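Local coordinates for protein telomerase reverse transcriptase (Candida tropicalis MYA-3404, PDB 6ZD1) that probably elongates telomeres by adding simple sequence repeats to chromosome ends, copying a template within the RNA component of the enzyme, at residues L254-N259 and A264-E269; V539-N542 and G546-N549; S573-K578 and F624-T629. One frame throughout, in Å; residues are numbered along the deposited sequence.

Contact 1 of 3, residues L254-N259 and A264-E269; sequences LYSFNN and ALKQKE
S256 meets three residues of the facing helix, L265, K266 and E269, and how a small side chain can seat itself against a larger helix is well illustrated by the different approach of each. Its CB and its hydroxyl do separate jobs. The CB points toward the second helix: L265 brings its CD2 methyl to within 4.0 Å of the S256 CB, whereas E269 presents OE2 to that same carbon at 3.2 Å. The S256 hydroxyl lies over the backbone of K266, with OG 3.6 Å from the K266 CA and 3.8 Å from its CB. Beyond that CB the lysine chain is fully extended and leads away, so only its root belongs to the interface.

E269 gets across because its CG stands opposite its carbonyl carbon (chi1 -62°) and the rest of the chain is stretched out. The touch with S256 is not its polar bond: OE2 accepts from S253 N, just ahead of the short helix, while S256 OG binds Q252 OE1. E269 OE2 and S256 OG lie 3.7 Å apart, each with a partner in the residues that precede helix 254-258. The longer helix is in this way linked by a side chain to the backbone leading into the shorter one.

The axes of 254-258 and 264-269 approach to 9.5 Å, and their directions differ by 142°, with S256 and K266 nearest in the backbone. L254 and F257 point away from this interface and rest on L445 of strand 443-446. A short helix and a long one, joined by a brief connection, double back in a roughly antiparallel helical hairpin, here following strand 244-249 within the reverse transcriptase region.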
loop_
_atom_site.group_PDB
_atom_site.type_symbol
_atom_site.label_atom_id
_atom_site.label_comp_id
_atom_site.label_asym_id
_atom_site.label_seq_id
_atom_site.Cartn_x
_atom_site.Cartn_y
_atom_site.Cartn_z
ATOM N N LEU A 254 26.136 3.272 -4.915
ATOM C CA LEU A 254 26.187 4.521 -5.666
ATOM C C LEU A 254 27.018 4.361 -6.933
ATOM O O LEU A 254 26.655 4.892 -7.990
ATOM C CB LEU A 254 26.739 5.645 -4.787
ATOM C CG LEU A 254 26.779 7.033 -5.435
ATOM C CD1 LEU A 254 25.386 7.480 -5.859
ATOM C CD2 LEU A 254 27.414 8.055 -4.502
ATOM N N TYR A 255 28.126 3.616 -6.851
ATOM C CA TYR A 255 28.955 3.372 -8.028
ATOM C C TYR A 255 28.157 2.682 -9.128
ATOM O O TYR A 255 28.214 3.080 -10.297
ATOM C CB TYR A 255 30.173 2.529 -7.642
ATOM C CG TYR A 255 31.145 2.285 -8.777
ATOM C CD1 TYR A 255 31.921 1.132 -8.813
ATOM C CD2 TYR A 255 31.301 3.212 -9.801
ATOM C CE1 TYR A 255 32.814 0.904 -9.844
ATOM C CE2 TYR A 255 32.191 2.994 -10.834
ATOM C CZ TYR A 255 32.946 1.839 -10.851
ATOM O OH TYR A 255 33.836 1.616 -11.879
ATOM N N SER A 256 27.406 1.639 -8.766
ATOM C CA SER A 256 26.585 0.936 -9.745
ATOM C C SER A 256 25.453 1.813 -10.261
ATOM O O SER A 256 25.049 1.684 -11.423
ATOM C CB SER A 256 26.025 -0.346 -9.132
ATOM O OG SER A 256 25.179 -1.024 -10.042
ATOM N N PHE A 257 24.924 2.698 -9.415
ATOM C CA PHE A 257 23.841 3.573 -9.842
ATOM C C PHE A 257 24.333 4.625 -10.831
ATOM O O PHE A 257 23.642 4.941 -11.807
ATOM C CB PHE A 257 23.195 4.236 -8.628
ATOM C CG PHE A 257 22.098 5.189 -8.981
ATOM C CD1 PHE A 257 20.850 4.720 -9.351
ATOM C CD2 PHE A 257 22.315 6.556 -8.949
ATOM C CE1 PHE A 257 19.838 5.595 -9.681
ATOM C CE2 PHE A 257 21.307 7.435 -9.277
ATOM C CZ PHE A 257 20.067 6.956 -9.644
ATOM N N ASN A 258 25.518 5.192 -10.584
ATOM C CA ASN A 258 26.074 6.175 -11.508
ATOM C C ASN A 258 26.491 5.539 -12.828
ATOM O O ASN A 258 26.391 6.181 -13.880
ATOM C CB ASN A 258 27.265 6.889 -10.866
ATOM C CG ASN A 258 26.846 7.859 -9.777
ATOM O OD1 ASN A 258 25.753 8.424 -9.820
ATOM N ND2 ASN A 258 27.719 8.060 -8.794
ATOM N N ASN A 259 26.959 4.291 -12.797
ATOM C CA ASN A 259 27.351 3.572 -14.011
ATOM C C ASN A 259 26.145 2.776 -14.491
ATOM O O ASN A 259 25.976 1.600 -14.165
ATOM C CB ASN A 259 28.551 2.670 -13.747
ATOM C CG ASN A 259 29.796 3.446 -13.354
ATOM O OD1 ASN A 259 29.715 4.486 -12.697
ATOM N ND2 ASN A 259 30.958 2.944 -13.759
ATOM N N ALA A 264 25.779 -6.038 -15.619
ATOM C CA ALA A 264 26.177 -7.204 -14.840
ATOM C C ALA A 264 26.393 -6.842 -13.377
ATOM O O ALA A 264 25.967 -7.579 -12.480
ATOM C CB ALA A 264 27.442 -7.824 -15.434
ATOM N N LEU A 265 27.032 -5.698 -13.114
ATOM C CA LEU A 265 27.243 -5.268 -11.734
ATOM C C LEU A 265 25.919 -4.965 -11.041
ATOM O O LEU A 265 25.738 -5.299 -9.864
ATOM C CB LEU A 265 28.163 -4.048 -11.695
ATOM C CG LEU A 265 28.512 -3.509 -10.307
ATOM C CD1 LEU A 265 29.283 -4.545 -9.501
ATOM C CD2 LEU A 265 29.299 -2.214 -10.412
ATOM N N LYS A 266 24.988 -4.322 -11.752
ATOM C CA LYS A 266 23.677 -4.042 -11.175
ATOM C C LYS A 266 22.935 -5.331 -10.853
ATOM O O LYS A 266 22.219 -5.413 -9.847
ATOM C CB LYS A 266 22.854 -3.171 -12.126
ATOM C CG LYS A 266 21.476 -2.812 -11.591
ATOM C CD LYS A 266 20.732 -1.870 -12.522
ATOM C CE LYS A 266 19.353 -1.541 -11.970
ATOM N NZ LYS A 266 18.618 -0.558 -12.813
ATOM N N GLN A 267 23.087 -6.350 -11.700
ATOM C CA GLN A 267 22.479 -7.641 -11.408
ATOM C C GLN A 267 23.151 -8.305 -10.211
ATOM O O GLN A 267 22.473 -8.910 -9.371
ATOM C CB GLN A 267 22.561 -8.539 -12.640
ATOM C CG GLN A 267 21.955 -9.908 -12.452
ATOM C CD GLN A 267 22.432 -10.887 -13.500
ATOM O OE1 GLN A 267 23.499 -10.712 -14.092
ATOM N NE2 GLN A 267 21.642 -11.928 -13.739
ATOM N N LYS A 268 24.478 -8.188 -10.111
ATOM C CA LYS A 268 25.200 -8.770 -8.983
ATOM C C LYS A 268 24.769 -8.128 -7.671
ATOM O O LYS A 268 24.475 -8.824 -6.693
ATOM C CB LYS A 268 26.711 -8.613 -9.190
ATOM C CG LYS A 268 27.586 -9.520 -8.314
ATOM C CD LYS A 268 27.839 -8.948 -6.923
ATOM C CE LYS A 268 28.606 -9.932 -6.050
ATOM N NZ LYS A 268 28.736 -9.454 -4.644
ATOM N N GLU A 269 24.729 -6.796 -7.630
ATOM C CA GLU A 269 24.342 -6.120 -6.401
ATOM C C GLU A 269 22.854 -6.254 -6.118
ATOM O O GLU A 269 22.448 -6.165 -4.954
ATOM C CB GLU A 269 24.739 -4.646 -6.467
ATOM C CG GLU A 269 26.237 -4.435 -6.586
ATOM C CD GLU A 269 26.637 -2.983 -6.442
ATOM O OE1 GLU A 269 27.844 -2.716 -6.261
ATOM O OE2 GLU A 269 25.743 -2.111 -6.506
#

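Contact 2 of 3, residues V539-N542 and G546-N549; sequences VEIN and GSSN
Across from S547, S548 and N549 stands I541, whose branched side chain touches all three. CB comes first, 3.3 Å from the carbonyl O of S548, one of the two closest approaches in the contact. The two branches then part. CG2, set opposite the carbonyl carbon, takes the serine side: it lies 3.7 Å from S547 OG and 4.1 Å from S548 CB. The other branch has CG1 placed between the backbone N and the carbonyl carbon (chi1 59°). This CG1 skirts S548 O at 4.1 Å, and the end of the branch, CD1, meets main chain, 3.7 Å from N549 C.

Beside it, N542 OD1 touches S547 CB at 3.3 Å; its polar partner is E544 N, in an Asx turn within the connection between the two segments.

I541 is the buried member of an otherwise surface contact. Strand 539-541 forms an outer edge of a four-stranded antiparallel sheet, consistent with the palm of the polymerase, pairing with 334-339 through V539 with K337 and I541 with M335. E540, pointing away from the loop, bridges to K518 of helix 511-520. I541 also touches M551 of strand 550-553 and C560, to which N549 bonds by its backbone, and the loop leads on from the sheet edge into strand 550-553.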
loop_
_atom_site.group_PDB
_atom_site.type_symbol
_atom_site.label_atom_id
_atom_site.label_comp_id
_atom_site.label_asym_id
_atom_site.label_seq_id
_atom_site.Cartn_x
_atom_site.Cartn_y
_atom_site.Cartn_z
ATOM N N VAL A 539 -8.449 17.386 20.392
ATOM C CA VAL A 539 -9.896 17.505 20.539
ATOM C C VAL A 539 -10.309 16.855 21.854
ATOM O O VAL A 539 -9.865 15.745 22.170
ATOM C CB VAL A 539 -10.643 16.866 19.351
ATOM C CG1 VAL A 539 -12.147 16.927 19.563
ATOM C CG2 VAL A 539 -10.265 17.571 18.058
ATOM N N GLU A 540 -11.169 17.536 22.609
ATOM C CA GLU A 540 -11.616 17.045 23.905
ATOM C C GLU A 540 -13.115 17.251 24.033
ATOM O O GLU A 540 -13.613 18.358 23.809
ATOM C CB GLU A 540 -10.890 17.764 25.051
ATOM C CG GLU A 540 -11.219 17.222 26.435
ATOM C CD GLU A 540 -10.745 18.136 27.549
ATOM O OE1 GLU A 540 -11.411 18.179 28.609
ATOM O OE2 GLU A 540 -9.713 18.817 27.364
ATOM N N ILE A 541 -13.832 16.185 24.394
ATOM C CA ILE A 541 -15.249 16.268 24.718
ATOM C C ILE A 541 -15.499 15.460 25.984
ATOM O O ILE A 541 -14.729 14.565 26.339
ATOM C CB ILE A 541 -16.167 15.780 23.571
ATOM C CG1 ILE A 541 -15.872 14.327 23.207
ATOM C CG2 ILE A 541 -16.025 16.677 22.351
ATOM C CD1 ILE A 541 -16.792 13.794 22.136
ATOM N N ASN A 542 -16.573 15.816 26.687
ATOM C CA ASN A 542 -16.930 15.162 27.940
ATOM C C ASN A 542 -18.388 14.742 28.041
ATOM O O ASN A 542 -18.699 13.879 28.870
ATOM C CB ASN A 542 -16.595 16.070 29.134
ATOM C CG ASN A 542 -17.245 17.439 29.038
ATOM O OD1 ASN A 542 -18.306 17.603 28.435
ATOM N ND2 ASN A 542 -16.605 18.432 29.642
ATOM N N GLY A 546 -22.952 19.889 28.115
ATOM C CA GLY A 546 -22.410 21.201 27.832
ATOM C C GLY A 546 -21.432 21.182 26.676
ATOM O O GLY A 546 -21.122 22.230 26.098
ATOM N N SER A 547 -20.934 20.001 26.332
ATOM C CA SER A 547 -20.035 19.831 25.200
ATOM C C SER A 547 -20.676 18.916 24.160
ATOM O O SER A 547 -21.770 18.378 24.354
ATOM C CB SER A 547 -18.682 19.276 25.655
ATOM O OG SER A 547 -17.831 19.038 24.545
ATOM N N SER A 548 -19.967 18.746 23.046
ATOM C CA SER A 548 -20.370 17.800 22.020
ATOM C C SER A 548 -20.203 16.372 22.534
ATOM O O SER A 548 -19.499 16.114 23.514
ATOM C CB SER A 548 -19.545 18.008 20.747
ATOM O OG SER A 548 -19.986 17.158 19.701
ATOM N N ASN A 549 -20.874 15.434 21.867
ATOM C CA ASN A 549 -20.821 14.039 22.277
ATOM C C ASN A 549 -20.320 13.094 21.198
ATOM O O ASN A 549 -20.212 11.891 21.456
ATOM C CB ASN A 549 -22.202 13.579 22.757
ATOM C CG ASN A 549 -22.474 13.979 24.188
ATOM O OD1 ASN A 549 -22.223 13.211 25.115
ATOM N ND2 ASN A 549 -22.979 15.194 24.380
#

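Contact 3 of 3, residues S573-K578 and F624-T629; sequences SRPTCK and FEAIQT
P575 and C577 of the loop both converge on A626, a small residue of helix 609-637. The helix can be followed from F624 to T629, in its middle part. F624 packs against F645, L649 and I681 rather than the loop. The carbonyl O of E625 accepts twice, from T629 N and from T629 OG1 (2.7 Å), which arrive from opposite faces of its plane. At A626 the CB lies 3.8 Å from P575 CB and equally 3.8 Å from C577 CB, while its O, which accepts from S630 OG, has C577 SG at 3.7 Å. The sulfur is carried there by a chi1 of 46°, which sets it between its own backbone N and carbonyl carbon. I627 points away from the loop, onto F645 and L589. T629 comes last: its CB is 4.3 Å from C577 SG, and its hydroxyl is held back on the helix by E625.

L589 of helix 582-596 touches both P575 and A626, and L585 touches C577. Such packing belongs to an all-helical bundle, consistent with the C-terminal extension of telomerase, its counterpart of the polymerase thumb.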
loop_
_atom_site.group_PDB
_atom_site.type_symbol
_atom_site.label_atom_id
_atom_site.label_comp_id
_atom_site.label_asym_id
_atom_site.label_seq_id
_atom_site.Cartn_x
_atom_site.Cartn_y
_atom_site.Cartn_z
ATOM N N SER A 573 -15.996 3.999 -1.382
ATOM C CA SER A 573 -17.401 4.346 -1.525
ATOM C C SER A 573 -18.169 3.217 -2.215
ATOM O O SER A 573 -17.647 2.122 -2.439
ATOM C CB SER A 573 -17.541 5.665 -2.281
ATOM O OG SER A 573 -18.897 6.081 -2.319
ATOM N N ARG A 574 -19.432 3.497 -2.557
ATOM C CA ARG A 574 -20.420 2.585 -3.127
ATOM C C ARG A 574 -19.828 1.699 -4.218
ATOM O O ARG A 574 -19.243 2.203 -5.186
ATOM C CB ARG A 574 -21.608 3.386 -3.675
ATOM C CG ARG A 574 -22.642 2.570 -4.442
ATOM C CD ARG A 574 -23.791 3.457 -4.917
ATOM N NE ARG A 574 -24.637 2.800 -5.914
ATOM C CZ ARG A 574 -25.734 3.342 -6.440
ATOM N NH1 ARG A 574 -26.130 4.551 -6.064
ATOM N NH2 ARG A 574 -26.440 2.672 -7.343
ATOM N N PRO A 575 -19.933 0.372 -4.081
ATOM C CA PRO A 575 -19.450 -0.527 -5.142
ATOM C C PRO A 575 -20.351 -0.593 -6.372
ATOM O O PRO A 575 -20.003 -1.308 -7.319
ATOM C CB PRO A 575 -19.381 -1.893 -4.436
ATOM C CG PRO A 575 -19.411 -1.581 -2.962
ATOM C CD PRO A 575 -20.252 -0.356 -2.843
ATOM N N THR A 576 -21.484 0.118 -6.392
ATOM C CA THR A 576 -22.320 0.298 -7.589
ATOM C C THR A 576 -22.780 -1.040 -8.181
ATOM O O THR A 576 -22.430 -1.410 -9.305
ATOM C CB THR A 576 -21.602 1.149 -8.646
ATOM O OG1 THR A 576 -20.473 0.436 -9.167
ATOM C CG2 THR A 576 -21.134 2.467 -8.042
ATOM N N CYS A 577 -23.579 -1.766 -7.399
ATOM C CA CYS A 577 -24.010 -3.122 -7.748
ATOM C C CYS A 577 -25.460 -3.104 -8.236
ATOM O O CYS A 577 -26.401 -3.242 -7.452
ATOM C CB CYS A 577 -23.841 -4.045 -6.546
ATOM S SG CYS A 577 -24.467 -3.367 -4.978
ATOM N N LYS A 578 -25.637 -2.942 -9.552
ATOM C CA LYS A 578 -26.951 -3.093 -10.185
ATOM C C LYS A 578 -26.719 -3.541 -11.628
ATOM O O LYS A 578 -26.420 -2.711 -12.492
ATOM C CB LYS A 578 -27.750 -1.796 -10.126
ATOM C CG LYS A 578 -29.205 -1.953 -10.554
ATOM C CD LYS A 578 -29.801 -0.634 -11.027
ATOM C CE LYS A 578 -29.178 -0.189 -12.344
ATOM N NZ LYS A 578 -29.435 -1.164 -13.442
ATOM N N PHE A 624 -17.965 -8.034 -1.005
ATOM C CA PHE A 624 -18.974 -9.072 -0.835
ATOM C C PHE A 624 -20.318 -8.506 -0.405
ATOM O O PHE A 624 -21.360 -9.096 -0.719
ATOM C CB PHE A 624 -18.490 -10.119 0.163
ATOM C CG PHE A 624 -17.406 -10.991 -0.379
ATOM C CD1 PHE A 624 -17.712 -12.066 -1.191
ATOM C CD2 PHE A 624 -16.079 -10.724 -0.101
ATOM C CE1 PHE A 624 -16.714 -12.867 -1.705
ATOM C CE2 PHE A 624 -15.076 -11.522 -0.611
ATOM C CZ PHE A 624 -15.392 -12.594 -1.415
ATOM N N GLU A 625 -20.324 -7.362 0.286
ATOM C CA GLU A 625 -21.594 -6.708 0.582
ATOM C C GLU A 625 -22.330 -6.337 -0.697
ATOM O O GLU A 625 -23.565 -6.368 -0.735
ATOM C CB GLU A 625 -21.365 -5.465 1.447
ATOM C CG GLU A 625 -21.177 -5.753 2.934
ATOM C CD GLU A 625 -20.548 -4.587 3.684
ATOM O OE1 GLU A 625 -20.661 -3.433 3.212
ATOM O OE2 GLU A 625 -19.930 -4.829 4.744
ATOM N N ALA A 626 -21.594 -6.017 -1.765
ATOM C CA ALA A 626 -22.252 -5.748 -3.039
ATOM C C ALA A 626 -22.867 -7.018 -3.610
ATOM O O ALA A 626 -23.974 -6.986 -4.158
ATOM C CB ALA A 626 -21.258 -5.138 -4.026
ATOM N N ILE A 627 -22.179 -8.153 -3.458
ATOM C CA ILE A 627 -22.712 -9.421 -3.953
ATOM C C ILE A 627 -23.983 -9.787 -3.197
ATOM O O ILE A 627 -24.999 -10.164 -3.796
ATOM C CB ILE A 627 -21.650 -10.530 -3.840
ATOM C CG1 ILE A 627 -20.459 -10.235 -4.749
ATOM C CG2 ILE A 627 -22.248 -11.885 -4.177
ATOM C CD1 ILE A 627 -19.305 -11.202 -4.561
ATOM N N GLN A 628 -23.948 -9.667 -1.868
ATOM C CA GLN A 628 -25.109 -10.026 -1.060
ATOM C C GLN A 628 -26.292 -9.115 -1.363
ATOM O O GLN A 628 -27.439 -9.575 -1.412
ATOM C CB GLN A 628 -24.755 -9.971 0.427
ATOM C CG GLN A 628 -25.904 -10.340 1.359
ATOM C CD GLN A 628 -25.539 -10.214 2.831
ATOM O OE1 GLN A 628 -24.429 -9.804 3.178
ATOM N NE2 GLN A 628 -26.477 -10.566 3.704
ATOM N N THR A 629 -26.033 -7.823 -1.576
ATOM C CA THR A 629 -27.128 -6.872 -1.756
ATOM C C THR A 629 -27.930 -7.170 -3.020
ATOM O O THR A 629 -29.165 -7.089 -3.013
ATOM C CB THR A 629 -26.586 -5.440 -1.795
ATOM O OG1 THR A 629 -25.980 -5.121 -0.537
ATOM C CG2 THR A 629 -27.705 -4.447 -2.073
#

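The three contacts follow one another along the chain without nesting. Contacts 1 and 2 both fall within the reverse transcriptase range, yet their centres are 58 Å apart, on opposite sides of the chain's centre. The first lies by the five-stranded mixed sheet, the second at an edge of the four-stranded antiparallel sheet, probably that of the palm. Contact 3, in the helical bundle that probably forms the thumb-like C-terminal extension, has its centre 49 Å from that of contact 1 and 36 Å from that of contact 2. None touches another: even contacts 2 and 3 keep nearest atoms about 24 Å apart. The three therefore belong to separate parts of the enzyme.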